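Local structure of sensor protein QseC (Escherichia coli, 3JZ3) at residues S46-A51 / L121-L126. The protein serves as the membrane-bound sensor histidine kinase of the QseB/QseC two-component system, which switches on the flagella regulon through transcription of FlhDC. Residues are numbered along the deposited sequence; the frame is centred on the assembly and turned at random.
With SO4 (sulfate ion), chain C.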
loop_
_atom_site.group_PDB
_atom_site.type_symbol
_atom_site.label_atom_id
_atom_site.label_comp_id
_atom_site.label_asym_id
_atom_site.label_seq_id
_atom_site.Cartn_x
_atom_site.Cartn_y
_atom_site.Cartn_z
ATOM N N SER B 46 -8.145 2.526 7.773
ATOM C CA SER B 46 -6.842 2.856 8.353
ATOM C C SER B 46 -5.681 2.519 7.414
ATOM O O SER B 46 -4.740 3.304 7.285
ATOM C CB SER B 46 -6.665 2.143 9.699
ATOM O OG SER B 46 -5.328 2.230 10.159
ATOM N N GLY B 47 -5.753 1.355 6.771
ATOM C CA GLY B 47 -4.754 0.938 5.788
ATOM C C GLY B 47 -4.621 1.931 4.649
ATOM O O GLY B 47 -3.513 2.346 4.298
ATOM N N ILE B 48 -5.764 2.315 4.083
ATOM C CA ILE B 48 -5.831 3.317 3.016
ATOM C C ILE B 48 -5.398 4.696 3.511
ATOM O O ILE B 48 -4.766 5.454 2.776
ATOM C CB ILE B 48 -7.256 3.369 2.390
ATOM C CG1 ILE B 48 -7.515 2.111 1.544
ATOM C CG2 ILE B 48 -7.487 4.655 1.578
ATOM C CD1 ILE B 48 -6.525 1.880 0.381
ATOM N N ASP B 49 -5.726 4.998 4.764
ATOM C CA ASP B 49 -5.376 6.266 5.396
ATOM C C ASP B 49 -3.862 6.443 5.541
ATOM O O ASP B 49 -3.333 7.532 5.309
ATOM C CB ASP B 49 -6.037 6.348 6.772
ATOM C CG ASP B 49 -6.922 7.560 6.918
ATOM O OD1 ASP B 49 -6.386 8.691 6.915
ATOM O OD2 ASP B 49 -8.156 7.376 7.041
ATOM N N ARG B 50 -3.181 5.366 5.926
ATOM C CA ARG B 50 -1.731 5.375 6.107
ATOM C C ARG B 50 -0.977 5.430 4.779
ATOM O O ARG B 50 -0.000 6.163 4.653
ATOM C CB ARG B 50 -1.285 4.154 6.906
ATOM C CG ARG B 50 -1.731 4.172 8.350
ATOM C CD ARG B 50 -1.629 2.792 8.950
ATOM N NE ARG B 50 -2.120 2.776 10.320
ATOM C CZ ARG B 50 -1.984 1.755 11.158
ATOM N NH1 ARG B 50 -1.365 0.642 10.775
ATOM N NH2 ARG B 50 -2.467 1.854 12.389
ATOM N N ALA B 51 -1.433 4.652 3.800
ATOM C CA ALA B 51 -0.857 4.676 2.456
ATOM C C ALA B 51 -1.067 6.034 1.791
ATOM O O ALA B 51 -0.176 6.535 1.104
ATOM C CB ALA B 51 -1.441 3.566 1.602
ATOM N N LEU B 121 -7.001 7.131 -5.127
ATOM C CA LEU B 121 -8.005 8.171 -5.339
ATOM C C LEU B 121 -9.412 7.618 -5.129
ATOM O O LEU B 121 -10.172 8.137 -4.307
ATOM C CB LEU B 121 -7.878 8.757 -6.750
ATOM C CG LEU B 121 -8.722 9.983 -7.113
ATOM C CD1 LEU B 121 -8.157 10.668 -8.341
ATOM C CD2 LEU B 121 -10.190 9.628 -7.335
ATOM N N VAL B 122 -9.746 6.558 -5.864
ATOM C CA VAL B 122 -11.093 5.991 -5.836
ATOM C C VAL B 122 -11.441 5.494 -4.436
ATOM O O VAL B 122 -12.541 5.735 -3.935
ATOM C CB VAL B 122 -11.268 4.854 -6.884
ATOM C CG1 VAL B 122 -12.596 4.146 -6.691
ATOM C CG2 VAL B 122 -11.172 5.412 -8.299
ATOM N N ARG B 123 -10.482 4.823 -3.808
ATOM C CA ARG B 123 -10.685 4.218 -2.501
ATOM C C ARG B 123 -10.908 5.245 -1.382
ATOM O O ARG B 123 -11.696 5.006 -0.469
ATOM C CB ARG B 123 -9.520 3.290 -2.174
ATOM C CG ARG B 123 -9.773 2.382 -0.998
ATOM C CD ARG B 123 -10.759 1.274 -1.313
ATOM N NE ARG B 123 -11.013 0.459 -0.129
ATOM C CZ ARG B 123 -10.231 -0.533 0.292
ATOM N NH1 ARG B 123 -9.127 -0.855 -0.367
ATOM N NH2 ARG B 123 -10.559 -1.208 1.384
ATOM N N ASN B 124 -10.222 6.381 -1.462
ATOM C CA ASN B 124 -10.447 7.488 -0.536
ATOM C C ASN B 124 -11.868 8.035 -0.604
ATOM O O ASN B 124 -12.498 8.272 0.429
ATOM C CB ASN B 124 -9.444 8.614 -0.785
ATOM C CG ASN B 124 -8.161 8.420 -0.017
ATOM O OD1 ASN B 124 -8.100 8.683 1.182
ATOM N ND2 ASN B 124 -7.124 7.958 -0.702
ATOM N N LEU B 125 -12.364 8.226 -1.824
ATOM C CA LEU B 125 -13.728 8.698 -2.040
ATOM C C LEU B 125 -14.745 7.684 -1.533
ATOM O O LEU B 125 -15.800 8.056 -1.014
ATOM C CB LEU B 125 -13.974 8.979 -3.524
ATOM C CG LEU B 125 -13.192 10.093 -4.219
ATOM C CD1 LEU B 125 -13.536 10.086 -5.697
ATOM C CD2 LEU B 125 -13.474 11.458 -3.604
ATOM N N LEU B 126 -14.411 6.404 -1.690
ATOM C CA LEU B 126 -15.268 5.306 -1.267
ATOM C C LEU B 126 -15.322 5.155 0.243
ATOM O O LEU B 126 -16.403 5.047 0.811
ATOM C CB LEU B 126 -14.818 3.991 -1.902
ATOM C CG LEU B 126 -15.513 3.586 -3.196
ATOM C CD1 LEU B 126 -14.891 2.313 -3.722
ATOM C CD2 LEU B 126 -16.997 3.389 -2.952
HETATM S S SO4 C . -3.934 5.606 11.844
HETATM O O1 SO4 C . -4.064 5.596 10.389
HETATM O O2 SO4 C . -2.910 4.649 12.256
HETATM O O3 SO4 C . -3.548 6.944 12.289
HETATM O O4 SO4 C . -5.213 5.239 12.443
#
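One face of the Arg123 guanidinium is covered by Ile48, whose CG1 stands 3.8 Å above the plane, displaced toward the rim. Long, weak ion pairs link NE to Asp127 and NH1 to Asp88. Arg50, across helix 42-61 from Ile48, has Ser46 OG over one face of its guanidinium and, at the edge, a sulfate, probably from the crystallisation liquor, which Arg53 also hydrogen-bonds. Arg50 NE and NH2 converge on the single sulfate oxygen O2, each at 2.8 Å, both bonds bent (142° and 139°), with a weak further bond from NE to O1. NH1 and NH2 additionally reach the carbonyls of Ser30 and Gln28.

Helix 115-131 belongs to the ATP-binding domain of the histidine kinase, an alpha/beta sandwich of the GHKL type; Leu121 and Leu125 on its far side pack on Phe148 and Val212 of the mixed sheet. Helix 42-61 belongs to the His Kinase A (phospho-acceptor) part of the cytoplasmic segment, which the contact joins to the side of helix 115-131 turned from the sheet.

The methylenes of Arg123 do the closest packing: Arg123 CG comes to 3.4 Å from Ile48 CG1 and 3.6 Å from Ile48 CD1. The two side chains cross at about a right angle, and a bend at chi2 (73°) swings the guanidinium back past the isoleucine. Arginine suits this buried place because its aliphatic stem packs against Ile48 and the flat guanidinium also tolerates hydrocarbon over a face.

Because it branches at CB, isoleucine sends CG1 to Arg123 and CG2 to Asn124, neighbours on the facing helix; Ile48 CG2 lies 4.0 Å from Asn124 ND2. The amide's own bonding is from ND2 to Leu120 O, one turn back on its helix, and to Thr52 OG1, one turn beyond Ile48.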